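Local atomic coordinates of hypothetical protein AGR_L_1239 (Agrobacterium tumefaciens str. C58, PDB entry 1VQS), a protein that is of unknown function but belongs to the NIPSNAP family and has a ferredoxin-like fold of the dimeric alpha-beta barrel kind. Residues 13-18 and 66-71; 19-24 and 98-103. All blocks are in the same frame, centred on the assembly; numbering follows the deposited sequence.

How the interactions relate
Interactions 1 and 2 follow one another along strand 14-22, a central strand of the four-stranded antiparallel sheet in this ferredoxin-like fold. Segment 13-18, on its first half, pairs with strand 62-69 on one flank; segment 19-24, on its second half, pairs on the other with strand 99-109, one of the two outermost strands within this chain. The chain order is therefore 13-18, 19-24, 66-71, 98-103, so that the two pairings interlock along the sequence. Their centres lie 20 Å apart, on opposite sides of the chain's centre, yet they meet where Arg18 CB packs against Glu103 O at 4.2 Å. Together they set the 3-1-4 part of the 2-3-1-4 strand order.

Interaction 1 of 2, residues 13-18 and 66-71; sequences MFYEIR and IWAFSS
The antiparallel pairing of central strands 14-22 and 62-69, at the heart of the ferredoxin-like sheet, is the element to which Phe14, Glu16, Trp67 and Phe69 belong. Phe14 and Phe69 form a hydrogen-bonded pair, with Phe14 N 2.8 Å from Phe69 O and a return bond from Phe69 N to Phe14 O. Glu16 and Trp67 repeat the pattern, the longer of their two bonds running 3.0 Å from Trp67 N to Glu16 O.

These four side chains lie on the face that the helices cover: Phe69 meets Arg75 and Arg78 of helix 72-84, and Trp67 packs on helix 27-46. Aromatic rings suit this layer because they fill broad surface between sheet and helices. Among them stands a buried carboxylate. With CG anti to the backbone N (chi1 -177°) and the rest extended, Glu16 comes obliquely to the Phe69 ring, with OE1 3.5 Å from Phe69 CE2; carboxylate and ring are turned 41° apart. Its negative charge is probably balanced: Arg18 NH1 meets the syn side of Glu16 OE2 at 2.8 Å, Asn104 also bonds OE2, and Arg75 makes a salt bridge to OE1.

The opposite face, with Tyr15, Ile17, Ile66 and Ala68, looks to a second subunit, whose Phe53 ring meets Tyr15 and whose Ile66 packs on Ile66. Ile17 and Ile66 lie side by side, with Ile17 CG1 4.1 Å from Ile66 CG1. Small Ala68 accommodates the Tyr15 ring, Ala68 CB lying 4.0 Å from Tyr15 CE2. Just before strand 14-22 begins, Met13, a selenomethionine bent at chi2 and chi3, brings CE 4.0 Å from Ala68 CB.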
HETATM    1  N   MSE B  13     -14.366  -5.902 -26.698  1.00 19.82           N
HETATM    2  CA  MSE B  13     -14.078  -4.538 -26.268  1.00 20.38           C
HETATM    3  C   MSE B  13     -13.005  -4.521 -25.185  1.00 22.02           C
HETATM    4  O   MSE B  13     -12.822  -5.498 -24.457  1.00 20.98           O
HETATM    5  CB  MSE B  13     -15.353  -3.839 -25.747  1.00 22.58           C
HETATM    6  CG  MSE B  13     -16.542  -3.841 -26.710  1.00 20.86           C
HETATM    7 SE   MSE B  13     -16.257  -2.773 -28.299  1.00 31.10          SE
HETATM    8  CE  MSE B  13     -16.738  -1.000 -27.533  1.00 21.77           C
ATOM      9  N   PHE B  14     -12.341  -3.378 -25.051  1.00 20.35           N
ATOM     10  CA  PHE B  14     -11.405  -3.104 -23.947  1.00 19.95           C
ATOM     11  C   PHE B  14     -12.165  -2.340 -22.891  1.00 19.86           C
ATOM     12  O   PHE B  14     -12.935  -1.477 -23.221  1.00 21.47           O
ATOM     13  CB  PHE B  14     -10.229  -2.239 -24.419  1.00 19.37           C
ATOM     14  CG  PHE B  14      -9.274  -2.944 -25.331  1.00 20.92           C
ATOM     15  CD1 PHE B  14      -9.481  -2.963 -26.694  1.00 21.25           C
ATOM     16  CD2 PHE B  14      -8.162  -3.598 -24.812  1.00 22.80           C
ATOM     17  CE1 PHE B  14      -8.579  -3.646 -27.551  1.00 24.00           C
ATOM     18  CE2 PHE B  14      -7.272  -4.269 -25.654  1.00 22.37           C
ATOM     19  CZ  PHE B  14      -7.485  -4.287 -27.011  1.00 23.56           C
ATOM     20  N   TYR B  15     -11.941  -2.673 -21.626  1.00 17.86           N
ATOM     21  CA  TYR B  15     -12.644  -2.039 -20.518  1.00 18.33           C
ATOM     22  C   TYR B  15     -11.668  -1.209 -19.717  1.00 19.60           C
ATOM     23  O   TYR B  15     -10.685  -1.743 -19.189  1.00 21.48           O
ATOM     24  CB  TYR B  15     -13.342  -3.108 -19.659  1.00 18.82           C
ATOM     25  CG  TYR B  15     -14.523  -3.656 -20.404  1.00 17.41           C
ATOM     26  CD1 TYR B  15     -14.373  -4.661 -21.347  1.00 18.79           C
ATOM     27  CD2 TYR B  15     -15.792  -3.103 -20.232  1.00 18.74           C
ATOM     28  CE1 TYR B  15     -15.455  -5.100 -22.079  1.00 20.22           C
ATOM     29  CE2 TYR B  15     -16.895  -3.569 -20.926  1.00 19.51           C
ATOM     30  CZ  TYR B  15     -16.712  -4.561 -21.874  1.00 18.35           C
ATOM     31  OH  TYR B  15     -17.814  -4.999 -22.598  1.00 20.83           O
ATOM     32  N   GLU B  16     -11.946   0.082 -19.602  1.00 19.22           N
ATOM     33  CA  GLU B  16     -11.163   0.950 -18.747  1.00 19.21           C
ATOM     34  C   GLU B  16     -11.894   1.134 -17.451  1.00 19.96           C
ATOM     35  O   GLU B  16     -13.054   1.529 -17.437  1.00 19.45           O
ATOM     36  CB  GLU B  16     -10.970   2.317 -19.361  1.00 19.60           C
ATOM     37  CG  GLU B  16     -10.088   3.213 -18.487  1.00 19.89           C
ATOM     38  CD  GLU B  16      -9.891   4.613 -19.046  1.00 22.32           C
ATOM     39  OE1 GLU B  16     -10.440   4.912 -20.138  1.00 21.03           O
ATOM     40  OE2 GLU B  16      -9.165   5.437 -18.405  1.00 21.69           O
ATOM     41  N   ILE B  17     -11.225   0.830 -16.343  1.00 17.89           N
ATOM     42  CA  ILE B  17     -11.803   1.026 -15.021  1.00 18.51           C
ATOM     43  C   ILE B  17     -11.030   2.157 -14.361  1.00 18.44           C
ATOM     44  O   ILE B  17      -9.813   2.077 -14.207  1.00 18.74           O
ATOM     45  CB  ILE B  17     -11.697  -0.251 -14.181  1.00 18.08           C
ATOM     46  CG1 ILE B  17     -12.419  -1.412 -14.889  1.00 19.53           C
ATOM     47  CG2 ILE B  17     -12.250  -0.007 -12.745  1.00 20.09           C
ATOM     48  CD1 ILE B  17     -12.412  -2.716 -14.080  1.00 21.22           C
ATOM     49  N   ARG B  18     -11.757   3.232 -14.037  1.00 19.17           N
ATOM     50  CA  ARG B  18     -11.202   4.442 -13.412  1.00 19.15           C
ATOM     51  C   ARG B  18     -11.679   4.487 -11.966  1.00 20.35           C
ATOM     52  O   ARG B  18     -12.879   4.410 -11.721  1.00 19.93           O
ATOM     53  CB  ARG B  18     -11.666   5.681 -14.176  1.00 18.58           C
ATOM     54  CG  ARG B  18     -11.208   5.695 -15.605  1.00 20.43           C
ATOM     55  CD  ARG B  18     -11.579   6.940 -16.353  1.00 22.56           C
ATOM     56  NE  ARG B  18     -10.915   8.138 -15.848  1.00 23.29           N
ATOM     57  CZ  ARG B  18      -9.737   8.604 -16.257  1.00 23.43           C
ATOM     58  NH1 ARG B  18      -8.997   7.955 -17.129  1.00 22.11           N
ATOM     59  NH2 ARG B  18      -9.267   9.732 -15.750  1.00 26.07           N
ATOM     60  N   ILE B  66     -16.548   2.850 -15.475  1.00 19.39           N
ATOM     61  CA  ILE B  66     -16.066   1.910 -16.441  1.00 19.26           C
ATOM     62  C   ILE B  66     -16.564   2.305 -17.823  1.00 18.22           C
ATOM     63  O   ILE B  66     -17.755   2.604 -18.013  1.00 18.26           O
ATOM     64  CB  ILE B  66     -16.579   0.528 -16.121  1.00 19.32           C
ATOM     65  CG1 ILE B  66     -16.237   0.158 -14.680  1.00 20.54           C
ATOM     66  CG2 ILE B  66     -16.036  -0.451 -17.119  1.00 19.86           C
ATOM     67  CD1 ILE B  66     -16.613  -1.245 -14.295  1.00 21.33           C
ATOM     68  N   TRP B  67     -15.648   2.280 -18.794  1.00 18.48           N
ATOM     69  CA  TRP B  67     -15.929   2.645 -20.176  1.00 19.28           C
ATOM     70  C   TRP B  67     -15.445   1.516 -21.068  1.00 20.27           C
ATOM     71  O   TRP B  67     -14.435   0.883 -20.751  1.00 20.05           O
ATOM     72  CB  TRP B  67     -15.153   3.922 -20.540  1.00 21.38           C
ATOM     73  CG  TRP B  67     -15.570   5.089 -19.733  1.00 20.97           C
ATOM     74  CD1 TRP B  67     -15.103   5.439 -18.484  1.00 22.86           C
ATOM     75  CD2 TRP B  67     -16.583   6.051 -20.065  1.00 20.61           C
ATOM     76  NE1 TRP B  67     -15.766   6.556 -18.033  1.00 22.97           N
ATOM     77  CE2 TRP B  67     -16.649   6.968 -18.994  1.00 22.05           C
ATOM     78  CE3 TRP B  67     -17.409   6.248 -21.175  1.00 20.33           C
ATOM     79  CZ2 TRP B  67     -17.525   8.053 -18.992  1.00 22.49           C
ATOM     80  CZ3 TRP B  67     -18.279   7.347 -21.170  1.00 21.42           C
ATOM     81  CH2 TRP B  67     -18.311   8.232 -20.076  1.00 21.00           C
ATOM     82  N   ALA B  68     -16.122   1.292 -22.197  1.00 19.82           N
ATOM     83  CA  ALA B  68     -15.736   0.264 -23.194  1.00 19.70           C
ATOM     84  C   ALA B  68     -15.258   0.950 -24.452  1.00 19.61           C
ATOM     85  O   ALA B  68     -15.891   1.909 -24.894  1.00 21.13           O
ATOM     86  CB  ALA B  68     -16.926  -0.598 -23.554  1.00 19.89           C
ATOM     87  N   PHE B  69     -14.161   0.429 -25.023  1.00 17.91           N
ATOM     88  CA  PHE B  69     -13.566   0.950 -26.271  1.00 18.94           C
ATOM     89  C   PHE B  69     -13.253  -0.175 -27.242  1.00 19.53           C
ATOM     90  O   PHE B  69     -12.876  -1.275 -26.816  1.00 20.65           O
ATOM     91  CB  PHE B  69     -12.262   1.689 -25.952  1.00 19.85           C
ATOM     92  CG  PHE B  69     -12.441   2.867 -25.045  1.00 19.41           C
ATOM     93  CD1 PHE B  69     -12.944   4.041 -25.546  1.00 17.90           C
ATOM     94  CD2 PHE B  69     -12.113   2.811 -23.704  1.00 19.71           C
ATOM     95  CE1 PHE B  69     -13.129   5.149 -24.723  1.00 18.75           C
ATOM     96  CE2 PHE B  69     -12.305   3.906 -22.881  1.00 18.75           C
ATOM     97  CZ  PHE B  69     -12.798   5.082 -23.395  1.00 19.45           C
ATOM     98  N   SER B  70     -13.363   0.086 -28.538  1.00 19.77           N
ATOM     99  CA  SER B  70     -13.087  -0.967 -29.513  1.00 19.07           C
ATOM    100  C   SER B  70     -11.594  -1.171 -29.735  1.00 21.41           C
ATOM    101  O   SER B  70     -11.175  -2.244 -30.201  1.00 22.89           O
ATOM    102  CB  SER B  70     -13.757  -0.665 -30.859  1.00 20.76           C
ATOM    103  OG  SER B  70     -13.416   0.628 -31.281  1.00 23.58           O
ATOM    104  N   SER B  71     -10.811  -0.133 -29.433  1.00 20.60           N
ATOM    105  CA  SER B  71      -9.363  -0.209 -29.487  1.00 21.29           C
ATOM    106  C   SER B  71      -8.766   0.868 -28.645  1.00 21.09           C
ATOM    107  O   SER B  71      -9.434   1.865 -28.349  1.00 21.74           O
ATOM    108  CB  SER B  71      -8.849  -0.045 -30.911  1.00 22.20           C
ATOM    109  OG  SER B  71      -8.992   1.272 -31.414  1.00 23.79           O
TER

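Interaction 2 of 2, residues 19-24 and 98-103; sequences TYRLKN and LIEVAE
Arg21 starts out with CG trans to its backbone N (chi1 -173°) and bends at chi3, while Glu100 holds CG beside its own N (chi1 -68°) and then runs straight; the two side chains cross obliquely. They spring from a classic beta bulge in the ferredoxin-like sheet, where strand 14-22 meets strand 99-109, outermost within this chain, whose Ala102 makes backbone hydrogen bonds to a neighbouring subunit. Arg21 NH2 reaches the anti side of Glu100 OE1 at 2.8 Å, and NE adds a weak bond to the same oxygen. The carboxylate comes to the guanidinium edge with the two planes 82° apart, and Val101 CG2 lies over one guanidinium face, toward its rim, an apolar partner suited to a flat cation. Arg21 also lies beside a bound sulfate, probably from the crystallisation liquor.

In the bulge, Glu100 and Val101 both stand opposite Arg21, whose O accepts Glu100 N at 2.8 Å and Val101 N at 3.2 Å. The extra residue shifts the register by one. Beyond it, Lys23 N bonds Leu98 O at 2.8 Å; before it, Thr19 and Glu103 form a regular hydrogen-bonded pair.

Tyr20 and Ala102 share a face, and Tyr30 of helix 27-46 packs on Tyr20 and Leu22. Ile99 CD1 makes an off-centre CH-pi contact with the Tyr20 ring, 3.7 Å from Tyr20 CD2, and the short Ala102 lets the ring settle with CD1 3.6 Å from Ala102 CB. Tyr20 OH bonds Arg18 NE. Where the strands part, a water joins the segments, 2.7 Å from Glu100 OE2 and 2.9 Å from Asn24 N.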
ATOM      1  N   THR B  19     -10.751   4.629 -11.025  1.00 19.60           N
ATOM      2  CA  THR B  19     -11.061   4.565  -9.618  1.00 19.16           C
ATOM      3  C   THR B  19     -10.524   5.844  -8.989  1.00 19.84           C
ATOM      4  O   THR B  19      -9.332   6.151  -9.098  1.00 20.63           O
ATOM      5  CB  THR B  19     -10.412   3.322  -8.950  1.00 19.98           C
ATOM      6  OG1 THR B  19     -10.880   2.129  -9.606  1.00 20.05           O
ATOM      7  CG2 THR B  19     -10.788   3.277  -7.484  1.00 21.86           C
ATOM      8  N   TYR B  20     -11.412   6.585  -8.312  1.00 17.85           N
ATOM      9  CA  TYR B  20     -11.061   7.864  -7.650  1.00 19.37           C
ATOM     10  C   TYR B  20     -11.331   7.739  -6.173  1.00 20.31           C
ATOM     11  O   TYR B  20     -12.404   7.242  -5.774  1.00 20.90           O
ATOM     12  CB  TYR B  20     -11.901   9.048  -8.166  1.00 22.35           C
ATOM     13  CG  TYR B  20     -11.923   9.276  -9.655  1.00 22.00           C
ATOM     14  CD1 TYR B  20     -10.872   8.879 -10.443  1.00 23.64           C
ATOM     15  CD2 TYR B  20     -12.973   9.974 -10.270  1.00 23.96           C
ATOM     16  CE1 TYR B  20     -10.861   9.107 -11.812  1.00 22.88           C
ATOM     17  CE2 TYR B  20     -12.962  10.208 -11.641  1.00 24.59           C
ATOM     18  CZ  TYR B  20     -11.885   9.772 -12.394  1.00 25.02           C
ATOM     19  OH  TYR B  20     -11.829   9.947 -13.778  1.00 24.60           O
ATOM     20  N   ARG B  21     -10.413   8.277  -5.370  1.00 18.64           N
ATOM     21  CA  ARG B  21     -10.672   8.539  -3.974  1.00 19.66           C
ATOM     22  C   ARG B  21     -10.979  10.008  -3.817  1.00 19.07           C
ATOM     23  O   ARG B  21     -10.153  10.849  -4.152  1.00 19.02           O
ATOM     24  CB  ARG B  21      -9.484   8.172  -3.082  1.00 18.90           C
ATOM     25  CG  ARG B  21      -9.805   8.297  -1.592  1.00 20.23           C
ATOM     26  CD  ARG B  21      -8.552   8.166  -0.760  1.00 21.39           C
ATOM     27  NE  ARG B  21      -7.864   9.443  -0.615  1.00 20.73           N
ATOM     28  CZ  ARG B  21      -6.558   9.559  -0.438  1.00 21.05           C
ATOM     29  NH1 ARG B  21      -5.790   8.492  -0.426  1.00 23.40           N
ATOM     30  NH2 ARG B  21      -6.031  10.746  -0.250  1.00 24.34           N
ATOM     31  N   LEU B  22     -12.182  10.329  -3.346  1.00 19.02           N
ATOM     32  CA  LEU B  22     -12.563  11.704  -3.142  1.00 19.27           C
ATOM     33  C   LEU B  22     -12.180  12.248  -1.773  1.00 20.41           C
ATOM     34  O   LEU B  22     -11.961  11.516  -0.813  1.00 18.86           O
ATOM     35  CB  LEU B  22     -14.086  11.904  -3.309  1.00 18.76           C
ATOM     36  CG  LEU B  22     -14.729  11.319  -4.566  1.00 19.75           C
ATOM     37  CD1 LEU B  22     -16.179  11.810  -4.688  1.00 21.76           C
ATOM     38  CD2 LEU B  22     -13.964  11.695  -5.808  1.00 21.38           C
ATOM     39  N   LYS B  23     -12.152  13.579  -1.706  1.00 19.02           N
ATOM     40  CA  LYS B  23     -12.170  14.298  -0.444  1.00 20.03           C
ATOM     41  C   LYS B  23     -13.278  13.714   0.455  1.00 18.93           C
ATOM     42  O   LYS B  23     -14.393  13.444  -0.002  1.00 19.61           O
ATOM     43  CB  LYS B  23     -12.487  15.779  -0.741  0.50 20.92           C
ATOM     44  CG  LYS B  23     -13.082  16.609   0.406  0.50 20.33           C
ATOM     45  CD  LYS B  23     -12.007  16.911   1.436  0.50 20.19           C
ATOM     46  CE  LYS B  23     -12.518  17.670   2.657  0.50 23.60           C
ATOM     47  NZ  LYS B  23     -13.454  16.880   3.533  0.50 20.28           N
ATOM     48  N   ASN B  24     -12.948  13.504   1.732  1.00 18.86           N
ATOM     49  CA  ASN B  24     -13.911  12.902   2.627  1.00 19.19           C
ATOM     50  C   ASN B  24     -15.219  13.695   2.658  1.00 19.51           C
ATOM     51  O   ASN B  24     -15.224  14.904   2.904  1.00 20.41           O
ATOM     52  CB  ASN B  24     -13.361  12.773   4.032  1.00 18.91           C
ATOM     53  CG  ASN B  24     -14.335  12.093   4.957  1.00 20.40           C
ATOM     54  OD1 ASN B  24     -14.583  10.881   4.824  1.00 21.39           O
ATOM     55  ND2 ASN B  24     -14.906  12.865   5.892  1.00 19.41           N
ATOM     56  N   LEU B  98     -12.454  17.831  -5.779  1.00 19.29           N
ATOM     57  CA  LEU B  98     -13.190  16.814  -5.041  1.00 18.84           C
ATOM     58  C   LEU B  98     -12.461  15.491  -5.129  1.00 19.38           C
ATOM     59  O   LEU B  98     -12.554  14.668  -4.219  1.00 20.60           O
ATOM     60  CB  LEU B  98     -14.602  16.668  -5.577  1.00 19.97           C
ATOM     61  CG  LEU B  98     -15.478  17.938  -5.507  1.00 19.74           C
ATOM     62  CD1 LEU B  98     -16.885  17.621  -5.952  1.00 20.08           C
ATOM     63  CD2 LEU B  98     -15.502  18.531  -4.132  1.00 21.32           C
ATOM     64  N   ILE B  99     -11.762  15.266  -6.236  1.00 19.35           N
ATOM     65  CA  ILE B  99     -10.941  14.074  -6.397  1.00 19.97           C
ATOM     66  C   ILE B  99      -9.571  14.307  -5.770  1.00 20.74           C
ATOM     67  O   ILE B  99      -8.905  15.284  -6.132  1.00 21.34           O
ATOM     68  CB  ILE B  99     -10.732  13.748  -7.898  1.00 20.58           C
ATOM     69  CG1 ILE B  99     -12.062  13.453  -8.590  1.00 21.05           C
ATOM     70  CG2 ILE B  99      -9.713  12.586  -8.088  1.00 19.97           C
ATOM     71  CD1 ILE B  99     -12.002  13.585 -10.125  1.00 21.97           C
ATOM     72  N   GLU B 100      -9.162  13.425  -4.853  1.00 20.13           N
ATOM     73  CA  GLU B 100      -7.809  13.459  -4.260  1.00 19.12           C
ATOM     74  C   GLU B 100      -6.794  12.596  -5.016  1.00 19.61           C
ATOM     75  O   GLU B 100      -5.692  13.061  -5.393  1.00 20.06           O
ATOM     76  CB  GLU B 100      -7.832  13.037  -2.785  1.00 19.66           C
ATOM     77  CG  GLU B 100      -8.541  14.054  -1.926  1.00 20.33           C
ATOM     78  CD  GLU B 100      -8.454  13.797  -0.445  1.00 20.33           C
ATOM     79  OE1 GLU B 100      -8.045  12.704  -0.003  1.00 25.27           O
ATOM     80  OE2 GLU B 100      -8.845  14.719   0.315  1.00 22.83           O
ATOM     81  N   VAL B 101      -7.155  11.342  -5.230  1.00 19.46           N
ATOM     82  CA  VAL B 101      -6.234  10.368  -5.849  1.00 19.52           C
ATOM     83  C   VAL B 101      -6.971   9.567  -6.882  1.00 20.34           C
ATOM     84  O   VAL B 101      -8.153   9.288  -6.747  1.00 20.53           O
ATOM     85  CB  VAL B 101      -5.637   9.427  -4.797  1.00 22.06           C
ATOM     86  CG1 VAL B 101      -4.746   8.377  -5.428  1.00 25.44           C
ATOM     87  CG2 VAL B 101      -4.831  10.208  -3.801  1.00 22.21           C
ATOM     88  N   ALA B 102      -6.291   9.203  -7.964  1.00 20.50           N
ATOM     89  CA  ALA B 102      -6.953   8.540  -9.074  1.00 20.46           C
ATOM     90  C   ALA B 102      -6.027   7.543  -9.736  1.00 20.72           C
ATOM     91  O   ALA B 102      -4.801   7.729  -9.746  1.00 20.56           O
ATOM     92  CB  ALA B 102      -7.394   9.554 -10.083  1.00 21.15           C
ATOM     93  N   GLU B 103      -6.628   6.497 -10.304  1.00 20.42           N
ATOM     94  CA  GLU B 103      -5.908   5.542 -11.134  1.00 21.13           C
ATOM     95  C   GLU B 103      -6.836   4.964 -12.186  1.00 18.84           C
ATOM     96  O   GLU B 103      -8.060   5.021 -12.036  1.00 20.57           O
ATOM     97  CB  GLU B 103      -5.301   4.434 -10.311  1.00 23.08           C
ATOM     98  CG  GLU B 103      -6.230   3.474  -9.643  1.00 26.88           C
ATOM     99  CD  GLU B 103      -5.425   2.356  -8.923  1.00 30.34           C
ATOM    100  OE1 GLU B 103      -4.866   2.640  -7.857  1.00 39.17           O
ATOM    101  OE2 GLU B 103      -5.325   1.229  -9.476  1.00 44.55           O
TER
HETATM  102  O   HOH W   1     -10.141  13.869   2.515  1.00 11.02           O